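PDB 4OPF: Nrps/pks from Streptomyces albus, which forms a ketosynthase domain of the oxazolomycin assembly line and probably takes up the growing acyl chain during polyketide synthesis. Local coordinates for residues P64-L69 with P424-R429; A95-D100 with A241-H246; G108-G113 with H168-A173; R277-A282 with A312-G317; S394-A397 with T401-H404. One frame throughout, in Å; residues are numbered along the deposited sequence.

Interaction 1: residues P64-L69 with P424-R429; sequences PGHFHL and PRLARR
The carbonyl oxygen of Pro64, whose ring rests near the guanidinium of Arg429, is gripped by two backbone amides of its own turn. Leu69 N reaches Pro64 O at 2.9 Å, and Phe67 N adds a weak bond, so residues 64-69 curl into a compact bend. No hydrogen bond joins this bend to residues 424-429, and the contact rests on hydrocarbon laid against a ring. Leu426 puts CD2 over one face of the His66 imidazole, 3.8 Å from the ring centroid and 19° off its normal, a CH-pi contact set slightly toward the rim above ND1 and CG. His66 offers that face because CG stands anti to its backbone N (chi1 -165°), which swings the ring out toward the tail. Pro424 meets the same ring obliquely, its CB 4.1 Å from His66 CE1; a flat ring and a rigid proline suit such a shallow surface contact. At the other end Pro64 CD lies 4.5 Å from Arg429 NE, a loose approach; the guanidinium makes its salt bridge outside the contact, to Asp71. Asp63 ties both segments, accepting from the backbone N of His66 and of Ala427. An extended, irregular tail laid back over surface loops and helix 79-95 in this way is consistent with the linker that follows ketosynthase domains of modular polyketide synthases and wraps over their thiolase fold.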
# COMPACT_ATOMS: atom_id res chain seq x y z
N PRO A 64 0.13 28.09 -8.51
CA PRO A 64 1.02 27.15 -9.21
C PRO A 64 2.49 27.57 -9.14
O PRO A 64 3.36 26.70 -8.99
CB PRO A 64 0.57 27.24 -10.68
CG PRO A 64 -0.78 27.86 -10.64
CD PRO A 64 -0.78 28.78 -9.44
N GLY A 65 2.72 28.88 -9.27
CA GLY A 65 4.06 29.47 -9.29
C GLY A 65 4.90 29.07 -8.08
O GLY A 65 6.09 28.71 -8.19
N HIS A 66 4.27 29.08 -6.92
CA HIS A 66 4.94 28.73 -5.69
C HIS A 66 5.43 27.33 -5.77
O HIS A 66 6.49 26.99 -5.26
CB HIS A 66 4.02 28.91 -4.51
CG HIS A 66 4.74 28.91 -3.20
ND1 HIS A 66 5.08 30.08 -2.55
CD2 HIS A 66 5.20 27.90 -2.43
CE1 HIS A 66 5.70 29.78 -1.42
NE2 HIS A 66 5.80 28.46 -1.33
N PHE A 67 4.70 26.49 -6.49
CA PHE A 67 5.11 25.10 -6.66
C PHE A 67 5.84 24.81 -7.95
O PHE A 67 5.91 23.64 -8.36
CB PHE A 67 3.87 24.19 -6.45
CG PHE A 67 3.27 24.35 -5.09
CD1 PHE A 67 3.80 23.64 -4.03
CD2 PHE A 67 2.31 25.30 -4.83
CE1 PHE A 67 3.30 23.84 -2.75
CE2 PHE A 67 1.84 25.54 -3.57
CZ PHE A 67 2.32 24.78 -2.51
N HIS A 68 6.39 25.83 -8.60
CA HIS A 68 7.11 25.61 -9.85
C HIS A 68 6.29 24.96 -10.91
O HIS A 68 6.76 24.16 -11.71
CB HIS A 68 8.43 24.83 -9.62
CG HIS A 68 9.24 25.40 -8.50
ND1 HIS A 68 9.70 24.64 -7.44
CD2 HIS A 68 9.58 26.69 -8.23
CE1 HIS A 68 10.33 25.44 -6.59
NE2 HIS A 68 10.26 26.68 -7.04
N LEU A 69 5.03 25.39 -10.99
CA LEU A 69 4.14 24.89 -12.01
C LEU A 69 3.66 26.05 -12.85
O LEU A 69 3.43 27.14 -12.35
CB LEU A 69 2.91 24.20 -11.39
CG LEU A 69 3.19 22.89 -10.61
CD1 LEU A 69 1.97 22.45 -9.82
CD2 LEU A 69 3.67 21.77 -11.55
N PRO A 424 3.29 30.48 4.33
CA PRO A 424 3.49 31.58 3.37
C PRO A 424 2.18 32.11 2.80
O PRO A 424 1.18 31.39 2.77
CB PRO A 424 4.31 30.93 2.26
CG PRO A 424 3.98 29.50 2.34
CD PRO A 424 3.73 29.18 3.80
N ARG A 425 2.18 33.37 2.40
CA ARG A 425 1.00 33.96 1.75
C ARG A 425 1.03 33.54 0.28
O ARG A 425 1.90 33.98 -0.48
CB ARG A 425 1.01 35.50 1.82
CG ARG A 425 1.01 36.09 3.23
CD ARG A 425 1.46 37.56 3.21
NE ARG A 425 2.26 37.91 4.38
CZ ARG A 425 1.98 38.88 5.26
NH1 ARG A 425 2.81 39.07 6.28
NH2 ARG A 425 0.91 39.66 5.13
N LEU A 426 0.09 32.70 -0.11
CA LEU A 426 -0.00 32.23 -1.48
C LEU A 426 -0.89 33.20 -2.29
O LEU A 426 -1.83 33.75 -1.78
CB LEU A 426 -0.58 30.82 -1.49
CG LEU A 426 0.22 29.75 -0.77
CD1 LEU A 426 -0.51 28.44 -0.93
CD2 LEU A 426 1.62 29.62 -1.33
N ALA A 427 -0.55 33.42 -3.55
CA ALA A 427 -1.32 34.36 -4.38
C ALA A 427 -2.24 33.56 -5.29
O ALA A 427 -1.85 33.21 -6.40
CB ALA A 427 -0.38 35.24 -5.20
N ARG A 428 -3.46 33.31 -4.81
CA ARG A 428 -4.40 32.42 -5.50
C ARG A 428 -5.22 32.98 -6.66
O ARG A 428 -5.79 34.07 -6.58
CB ARG A 428 -5.36 31.84 -4.49
CG ARG A 428 -4.71 30.74 -3.67
CD ARG A 428 -5.06 30.91 -2.22
NE ARG A 428 -4.84 29.66 -1.51
CZ ARG A 428 -4.49 29.59 -0.23
NH1 ARG A 428 -4.26 30.69 0.47
NH2 ARG A 428 -4.33 28.40 0.34
N ARG A 429 -5.32 32.18 -7.72
CA ARG A 429 -6.14 32.48 -8.88
C ARG A 429 -6.71 31.17 -9.45
O ARG A 429 -6.17 30.08 -9.16
CB ARG A 429 -5.31 33.22 -9.93
CG ARG A 429 -3.86 32.77 -9.96
CD ARG A 429 -3.05 33.47 -11.05
NE ARG A 429 -1.78 32.78 -11.22
CZ ARG A 429 -0.94 32.96 -12.24
NH1 ARG A 429 0.20 32.26 -12.29
NH2 ARG A 429 -1.21 33.84 -13.20

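Interaction 2: residues A95-D100 with A241-H246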
# COMPACT_ATOMS: atom_id res chain seq x y z
N ALA A 95 4.62 21.70 11.71
CA ALA A 95 5.66 20.91 12.38
C ALA A 95 6.91 21.72 12.69
O ALA A 95 7.77 21.27 13.45
CB ALA A 95 6.08 19.72 11.51
N GLY A 96 7.02 22.88 12.08
CA GLY A 96 8.14 23.75 12.26
C GLY A 96 9.31 23.46 11.33
O GLY A 96 10.41 23.90 11.62
N TYR A 97 9.08 22.79 10.21
CA TYR A 97 10.16 22.47 9.25
C TYR A 97 9.93 23.27 7.97
O TYR A 97 8.82 23.28 7.44
CB TYR A 97 10.23 20.97 8.88
CG TYR A 97 10.76 20.11 9.96
CD1 TYR A 97 9.91 19.56 10.91
CD2 TYR A 97 12.12 19.88 10.08
CE1 TYR A 97 10.40 18.79 11.96
CE2 TYR A 97 12.64 19.09 11.11
CZ TYR A 97 11.79 18.56 12.06
OH TYR A 97 12.30 17.82 13.08
N ALA A 98 10.96 23.91 7.46
CA ALA A 98 10.89 24.51 6.11
C ALA A 98 11.15 23.36 5.12
O ALA A 98 11.81 22.40 5.45
CB ALA A 98 11.96 25.62 5.96
N PRO A 99 10.64 23.47 3.90
CA PRO A 99 10.86 22.40 2.89
C PRO A 99 12.32 22.05 2.65
O PRO A 99 12.65 20.87 2.43
CB PRO A 99 10.26 23.01 1.61
CG PRO A 99 9.21 23.93 2.12
CD PRO A 99 9.81 24.55 3.36
N ASP A 100 13.20 23.05 2.64
CA ASP A 100 14.64 22.81 2.50
C ASP A 100 15.22 21.87 3.55
O ASP A 100 16.17 21.19 3.28
CB ASP A 100 15.44 24.13 2.56
CG ASP A 100 15.54 24.80 1.22
OD1 ASP A 100 14.89 24.34 0.24
OD2 ASP A 100 16.26 25.82 1.14
N ALA A 241 14.57 15.15 18.85
CA ALA A 241 14.79 16.34 18.02
C ALA A 241 14.08 17.56 18.53
O ALA A 241 14.19 18.61 17.93
CB ALA A 241 14.38 16.07 16.58
N GLY A 242 13.34 17.45 19.62
CA GLY A 242 12.55 18.56 20.09
C GLY A 242 11.34 18.89 19.22
O GLY A 242 10.86 20.03 19.24
N ASP A 243 10.80 17.90 18.50
CA ASP A 243 9.62 18.16 17.68
C ASP A 243 8.40 18.42 18.53
O ASP A 243 8.28 17.92 19.63
CB ASP A 243 9.34 17.00 16.72
CG ASP A 243 10.42 16.84 15.66
OD1 ASP A 243 11.00 17.85 15.18
OD2 ASP A 243 10.72 15.68 15.30
N ARG A 244 7.44 19.12 17.95
CA ARG A 244 6.09 19.16 18.51
C ARG A 244 5.49 17.74 18.46
O ARG A 244 5.80 16.95 17.54
CB ARG A 244 5.24 20.11 17.66
CG ARG A 244 5.85 21.50 17.41
CD ARG A 244 4.91 22.39 16.64
NE ARG A 244 3.82 22.86 17.47
CZ ARG A 244 2.66 23.30 17.04
NH1 ARG A 244 2.37 23.30 15.75
NH2 ARG A 244 1.74 23.70 17.92
N VAL A 245 4.76 17.34 19.48
CA VAL A 245 4.07 16.08 19.46
C VAL A 245 2.65 16.38 19.81
O VAL A 245 2.34 16.59 20.96
CB VAL A 245 4.63 15.09 20.50
CG1 VAL A 245 3.81 13.81 20.47
CG2 VAL A 245 6.10 14.78 20.24
N HIS A 246 1.77 16.34 18.82
CA HIS A 246 0.35 16.57 19.00
C HIS A 246 -0.40 15.39 19.59
O HIS A 246 -1.38 15.57 20.29
CB HIS A 246 -0.28 16.84 17.64
CG HIS A 246 0.20 18.09 16.97
ND1 HIS A 246 0.28 19.29 17.61
CD2 HIS A 246 0.63 18.31 15.71
CE1 HIS A 246 0.72 20.21 16.77
NE2 HIS A 246 0.90 19.64 15.60
O HOH W 1 7.37 19.23 14.99
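The Tyr97 ring has Asp243 OD1 at its edge, near the ring plane, and Ala95 CB also in plane at the rim, while Arg418 makes a cation-pi contact with it. The Arg244 guanidinium carries His246 CE1 over the centre of one face. Both segments leave helices through Schellman motifs, at Gly96 and Gly242, whose positive phi suits glycine, and the contact joins these two helix exits within the thiolase fold. Its direct hydrogen bond runs from Tyr97 OH to Asp243 OD1, with ring and carboxylate planes turned 64° apart; the modelled 2.5 Å is unusually short, and the exact length is doubtful. The other oxygen, Asp243 OD2, makes a salt bridge to Lys233, so both carboxylate oxygens are engaged. A phenylalanine at Tyr97 would keep the ring but would probably leave Asp243 OD1 without its hydroxyl donor and the carboxylate less firmly fixed in rotation. Arg244 packs its aliphatic part loosely here, Arg244 CG being 4.4 Å from Ala95 O, while its NH1 makes a salt bridge with Asp94. Between the two backbones sits one water, which donates to Ala95 O at 2.6 Å and accepts from Arg244 N at 3.0 Å.

Interaction 3: residues G108-G113 with H168-A173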
# COMPACT_ATOMS: atom_id res chain seq x y z
N GLY A 108 8.47 8.84 3.53
CA GLY A 108 7.45 8.21 2.70
C GLY A 108 6.22 9.08 2.60
O GLY A 108 6.01 9.97 3.44
N VAL A 109 5.47 8.89 1.54
CA VAL A 109 4.25 9.60 1.26
C VAL A 109 3.15 8.56 1.01
O VAL A 109 3.27 7.71 0.14
CB VAL A 109 4.41 10.45 0.02
CG1 VAL A 109 3.12 11.15 -0.37
CG2 VAL A 109 5.49 11.47 0.24
N TYR A 110 2.08 8.64 1.77
CA TYR A 110 1.00 7.69 1.73
C TYR A 110 -0.29 8.45 1.65
O TYR A 110 -0.65 9.16 2.60
CB TYR A 110 1.03 6.81 3.00
CG TYR A 110 2.36 6.10 3.14
CD1 TYR A 110 2.62 4.91 2.49
CD2 TYR A 110 3.40 6.70 3.79
CE1 TYR A 110 3.87 4.28 2.60
CE2 TYR A 110 4.63 6.08 3.91
CZ TYR A 110 4.86 4.88 3.31
OH TYR A 110 6.11 4.30 3.42
N VAL A 111 -0.98 8.36 0.52
CA VAL A 111 -2.17 9.16 0.29
C VAL A 111 -3.39 8.33 0.10
O VAL A 111 -3.37 7.38 -0.67
CB VAL A 111 -2.01 10.01 -0.99
CG1 VAL A 111 -3.25 10.82 -1.33
CG2 VAL A 111 -0.83 10.95 -0.82
N GLY A 112 -4.47 8.68 0.80
CA GLY A 112 -5.76 8.08 0.54
C GLY A 112 -6.54 9.00 -0.36
O GLY A 112 -6.80 10.14 -0.04
N GLY A 113 -6.93 8.51 -1.50
CA GLY A 113 -7.60 9.34 -2.44
C GLY A 113 -7.87 8.64 -3.75
O GLY A 113 -7.30 7.60 -4.06
N HIS A 168 -1.82 3.04 8.04
CA HIS A 168 -1.31 1.73 8.32
C HIS A 168 -0.05 1.45 7.49
O HIS A 168 0.92 0.91 8.02
CB HIS A 168 -2.40 0.74 7.98
CG HIS A 168 -2.05 -0.68 8.23
ND1 HIS A 168 -1.99 -1.61 7.22
CD2 HIS A 168 -1.66 -1.32 9.36
CE1 HIS A 168 -1.65 -2.78 7.73
NE2 HIS A 168 -1.42 -2.63 9.02
N HIS A 169 -0.04 1.80 6.20
CA HIS A 169 1.21 1.59 5.40
C HIS A 169 2.31 2.46 6.00
O HIS A 169 3.40 2.02 6.18
CB HIS A 169 1.00 2.03 3.96
CG HIS A 169 0.09 1.16 3.17
ND1 HIS A 169 0.06 -0.22 3.30
CD2 HIS A 169 -0.80 1.46 2.21
CE1 HIS A 169 -0.86 -0.71 2.48
NE2 HIS A 169 -1.40 0.29 1.82
N ALA A 170 1.99 3.69 6.44
CA ALA A 170 3.01 4.52 7.01
C ALA A 170 3.56 3.92 8.31
O ALA A 170 4.80 3.88 8.53
CB ALA A 170 2.50 5.90 7.28
N ALA A 171 2.68 3.48 9.18
CA ALA A 171 3.12 2.88 10.46
C ALA A 171 3.99 1.63 10.24
O ALA A 171 4.99 1.45 10.92
CB ALA A 171 1.91 2.50 11.28
N GLN A 172 3.61 0.79 9.29
CA GLN A 172 4.46 -0.38 8.98
C GLN A 172 5.81 0.07 8.50
O GLN A 172 6.83 -0.48 8.88
CB GLN A 172 3.84 -1.23 7.91
CG GLN A 172 2.38 -1.61 8.14
CD GLN A 172 2.17 -3.05 8.41
OE1 GLN A 172 2.17 -3.86 7.49
NE2 GLN A 172 1.95 -3.40 9.68
N ALA A 173 5.84 1.13 7.66
CA ALA A 173 7.11 1.58 7.16
C ALA A 173 7.97 2.14 8.26
O ALA A 173 9.22 1.95 8.30
CB ALA A 173 6.90 2.59 6.02
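Strand 108-112 and helix 168-173 run nearly antiparallel, at 160° with axes 8.5 Å apart, and come nearest at Tyr110 and Ala170. Tyr110 is the strand's whole share of the contact: its ring lies against the helix surface, one face turned to Ala170 CA and the carbonyl carbon of His169. Along one border of the ring Tyr110 CD1 meets His169 CB at 3.6 Å; along the other, Tyr110 CD2 meets Ala170 CB at 3.7 Å. The phenol oxygen reaches furthest, Tyr110 OH lying only 3.2 Å from Ala173 CB, a tight fit. With CG anti to its carbonyl carbon (chi1 -57°), the tyrosine sends its ring back along the strand toward Gly108, where a beta carbon would collide with Tyr110 CE2. Alanines suit the helix side, since their single methyls let a broad ring come close to the backbone. A serine in place of Tyr110 would strip the ring away and would probably open a gap between strand and helix, leaving the Ala170 and Ala173 methyls without the ring they pack against. Helix 162-175 is the connection of a beta-alpha-beta crossover from strand 153-156 to strand 181-188, passing over strand 107-112 between them. Ala170 also packs on Ala182 and Val184, His169 stacks on His169 of the second subunit, and on the far side of the sheet Val109 and Val111 meet helix 138-147.

Interaction 4: residues R277-A282 with A312-G317; sequences RALAKA and AVYRDG
This is an apolar contact between the C-terminal ends of two helices, 268-282 and 300-314, in the C-terminal half of the thiolase fold, where Leu279 reaches across to Val313 and Tyr314. Leucine suits the place because its forked end serves two neighbours at once. Leu279 CD1 lies over one face of the Tyr314 ring and also meets Val313 CG1 at 4.1 Å, the two aliphatic side chains sliding past each other in opposite directions. Leu279 CD2 takes the far end of the tyrosine, 3.8 Å from Tyr314 CE1 and 3.6 Å from Tyr314 OH. Leu279 achieves this with CG anti to its carbonyl carbon (chi1 -84°), while the tyrosine crosses it at a slant. The phenol is not a purely apolar partner: its OH hydrogen-bonds His404 NE2 on strand 401-408, which fixes the ring's outer end. Val289 packs on both Leu279 and Tyr314. Beyond the contact the chain leaves the helix at Arg315, whose buried guanidinium is satisfied by several loop carbonyls, among them those of Thr320 and Ala286. One bond folds back: Arg315 NH1 donates to Tyr314 O at 2.9 Å, nearly straight at 167°, from well above the carbonyl plane.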
# COMPACT_ATOMS: atom_id res chain seq x y z
N ARG A 277 -7.57 -6.29 17.22
CA ARG A 277 -6.19 -6.26 16.76
C ARG A 277 -5.51 -4.93 17.00
O ARG A 277 -4.33 -4.88 17.41
CB ARG A 277 -6.14 -6.65 15.26
CG ARG A 277 -4.77 -6.67 14.63
CD ARG A 277 -3.84 -7.78 15.20
NE ARG A 277 -2.51 -7.58 14.61
CZ ARG A 277 -1.36 -7.92 15.16
NH1 ARG A 277 -0.22 -7.63 14.53
NH2 ARG A 277 -1.35 -8.54 16.35
N ALA A 278 -6.17 -3.82 16.72
CA ALA A 278 -5.51 -2.52 16.95
C ALA A 278 -5.20 -2.33 18.42
O ALA A 278 -4.14 -1.77 18.79
CB ALA A 278 -6.36 -1.37 16.48
N LEU A 279 -6.13 -2.72 19.26
CA LEU A 279 -5.89 -2.68 20.72
C LEU A 279 -4.72 -3.50 21.19
O LEU A 279 -3.93 -3.01 22.01
CB LEU A 279 -7.07 -3.21 21.48
CG LEU A 279 -8.19 -2.26 21.74
CD1 LEU A 279 -9.14 -3.07 22.64
CD2 LEU A 279 -7.75 -0.99 22.49
N ALA A 280 -4.61 -4.74 20.71
CA ALA A 280 -3.47 -5.56 21.00
C ALA A 280 -2.16 -4.92 20.56
O ALA A 280 -1.20 -4.94 21.31
CB ALA A 280 -3.63 -6.95 20.37
N LYS A 281 -2.12 -4.32 19.37
CA LYS A 281 -0.88 -3.71 18.89
C LYS A 281 -0.55 -2.50 19.76
O LYS A 281 0.62 -2.19 19.96
CB LYS A 281 -0.99 -3.26 17.41
CG LYS A 281 -1.05 -4.43 16.42
CD LYS A 281 -1.40 -4.01 14.97
CE LYS A 281 -0.16 -3.65 14.14
NZ LYS A 281 -0.49 -3.27 12.70
N ALA A 282 -1.57 -1.82 20.25
CA ALA A 282 -1.36 -0.66 21.04
C ALA A 282 -0.85 -0.97 22.48
O ALA A 282 -0.29 -0.12 23.13
CB ALA A 282 -2.67 0.05 21.14
N ALA A 312 -18.76 -5.21 22.61
CA ALA A 312 -18.16 -6.52 22.79
C ALA A 312 -16.64 -6.45 22.93
O ALA A 312 -16.05 -7.17 23.71
CB ALA A 312 -18.56 -7.48 21.68
N VAL A 313 -16.00 -5.56 22.20
CA VAL A 313 -14.58 -5.50 22.21
C VAL A 313 -14.08 -4.60 23.35
O VAL A 313 -13.12 -4.94 24.03
CB VAL A 313 -14.03 -4.95 20.89
CG1 VAL A 313 -12.57 -4.54 21.03
CG2 VAL A 313 -14.15 -5.98 19.78
N TYR A 314 -14.69 -3.43 23.49
CA TYR A 314 -14.19 -2.38 24.40
C TYR A 314 -14.72 -2.44 25.83
O TYR A 314 -14.02 -1.99 26.76
CB TYR A 314 -14.49 -0.98 23.81
CG TYR A 314 -13.42 -0.56 22.86
CD1 TYR A 314 -12.27 -0.06 23.34
CD2 TYR A 314 -13.56 -0.67 21.50
CE1 TYR A 314 -11.28 0.36 22.53
CE2 TYR A 314 -12.54 -0.29 20.65
CZ TYR A 314 -11.41 0.23 21.17
OH TYR A 314 -10.31 0.59 20.46
N ARG A 315 -15.92 -2.98 25.99
CA ARG A 315 -16.64 -2.98 27.27
C ARG A 315 -17.25 -4.33 27.66
O ARG A 315 -18.32 -4.38 28.25
CB ARG A 315 -17.71 -1.87 27.31
CG ARG A 315 -17.13 -0.43 27.30
CD ARG A 315 -16.15 -0.16 28.44
NE ARG A 315 -15.70 1.23 28.41
CZ ARG A 315 -14.58 1.66 27.83
NH1 ARG A 315 -13.76 0.86 27.21
NH2 ARG A 315 -14.29 2.95 27.86
N ASP A 316 -16.55 -5.41 27.35
CA ASP A 316 -17.06 -6.74 27.64
C ASP A 316 -16.93 -6.98 29.13
O ASP A 316 -15.84 -7.03 29.64
CB ASP A 316 -16.26 -7.79 26.85
CG ASP A 316 -16.91 -9.14 26.91
OD1 ASP A 316 -18.07 -9.18 27.38
OD2 ASP A 316 -16.26 -10.16 26.58
N GLY A 317 -18.05 -7.05 29.83
CA GLY A 317 -18.06 -7.19 31.29
C GLY A 317 -17.61 -5.93 32.02
O GLY A 317 -17.10 -6.03 33.14

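Interaction 5: residues S394-A397 with T401-H404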
# COMPACT_ATOMS: atom_id res chain seq x y z
N SER A 394 -12.46 4.57 13.76
CA SER A 394 -12.82 3.46 12.94
C SER A 394 -13.21 3.92 11.57
O SER A 394 -13.86 4.95 11.42
CB SER A 394 -14.05 2.80 13.51
OG SER A 394 -13.69 2.11 14.70
N SER A 395 -12.92 3.09 10.58
CA SER A 395 -13.48 3.27 9.27
C SER A 395 -13.74 1.93 8.61
O SER A 395 -12.80 1.19 8.38
CB SER A 395 -12.48 4.10 8.44
OG SER A 395 -13.08 4.44 7.21
N PHE A 396 -15.00 1.61 8.32
CA PHE A 396 -15.41 0.33 7.82
C PHE A 396 -16.10 0.62 6.50
O PHE A 396 -17.17 1.17 6.47
CB PHE A 396 -16.38 -0.33 8.75
CG PHE A 396 -15.95 -0.45 10.19
CD1 PHE A 396 -14.64 -0.60 10.57
CD2 PHE A 396 -16.90 -0.48 11.16
CE1 PHE A 396 -14.29 -0.77 11.89
CE2 PHE A 396 -16.58 -0.63 12.47
CZ PHE A 396 -15.28 -0.77 12.85
N ALA A 397 -15.44 0.30 5.40
CA ALA A 397 -15.89 0.68 4.07
C ALA A 397 -16.75 -0.40 3.47
O ALA A 397 -16.51 -1.56 3.66
CB ALA A 397 -14.68 0.92 3.20
N THR A 401 -13.08 -3.33 3.22
CA THR A 401 -11.91 -2.93 4.05
C THR A 401 -12.32 -2.28 5.38
O THR A 401 -13.09 -1.35 5.37
CB THR A 401 -10.99 -1.95 3.29
OG1 THR A 401 -10.40 -2.60 2.15
CG2 THR A 401 -9.84 -1.51 4.14
N ASN A 402 -11.79 -2.75 6.51
CA ASN A 402 -11.96 -2.12 7.77
C ASN A 402 -10.63 -1.70 8.34
O ASN A 402 -9.60 -2.40 8.18
CB ASN A 402 -12.57 -3.10 8.76
CG ASN A 402 -13.79 -3.77 8.23
OD1 ASN A 402 -14.78 -3.12 7.93
ND2 ASN A 402 -13.74 -5.07 8.11
N ALA A 403 -10.66 -0.60 9.09
CA ALA A 403 -9.50 -0.09 9.73
C ALA A 403 -9.85 0.52 11.07
O ALA A 403 -10.94 1.07 11.20
CB ALA A 403 -8.85 0.94 8.84
N HIS A 404 -8.91 0.46 12.02
CA HIS A 404 -9.13 1.01 13.34
C HIS A 404 -7.81 1.44 13.92
O HIS A 404 -6.82 0.73 13.86
CB HIS A 404 -9.79 -0.06 14.22
CG HIS A 404 -10.27 0.40 15.56
ND1 HIS A 404 -11.46 1.08 15.75
CD2 HIS A 404 -9.77 0.20 16.81
CE1 HIS A 404 -11.62 1.33 17.04
NE2 HIS A 404 -10.63 0.77 17.70
O HOH W 2 -16.59 -3.14 5.80
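Ser395 and Ala403 form the tightly joined middle of a beta hairpin, strands 390-396 and 401-408, which lies within the large mixed sheet of the thiolase fold. This is an antiparallel hydrogen-bonded pair: Ser395 N gives to Ala403 O at 2.9 Å and 171°, and Ala403 N returns to Ser395 O at 2.9 Å, more bent at 145°. Side chains add to the grip at the non-hydrogen-bonded pair Ser394 and His404. Ser394 OG approaches the edge of the imidazole near its plane and bonds His404 ND1 at 2.7 Å; with CG anti to its backbone N (chi1 -172°) the histidine brings that nitrogen over. Since NE2 is bonded outside the hairpin, both ring nitrogens are engaged and the ring is kept from turning. Small Ser395 and Ala403 suit the other face, packed on Leu164 of helix 162-175. Toward the turn the backbone stays firmly joined, Ala397 N bonding Thr401 O at 2.9 Å and almost straight, but a water takes the place of direct side-chain bonds. The Asn402 amide stands nearly perpendicular to the Phe396 ring, its ND2 held by Asn255 and Asp257. Asn402 OD1 lies 3.3 Å from Phe396 CB, and the water, also near Ala397 O, sits 2.8 Å from the same Asn402 OD1.

Interactions 3, 4 and 5 form a connected group, whereas interactions 1 and 2 touch none of them; interaction 1 lies across the chain's centre from 4 and 5. Interaction 4 joins interaction 5 through Tyr314 OH and His404 NE2, 2.8 Å apart, and meets interaction 3 where Lys281 NZ packs 3.9 Å from Gln172 NE2. Interactions 3 and 4 both touch the second subunit. The nearest atoms of interactions 3 and 5 are about 7 Å apart, and helix 162-175, which supplies one side of interaction 3, also packs on interaction 5. The loop of Cys160 and Ser161 before that helix touches interaction 5, near where ketosynthases of this fold generally carry their active site. Interactions 1 and 4 are remotest, their centres about 46 Å apart.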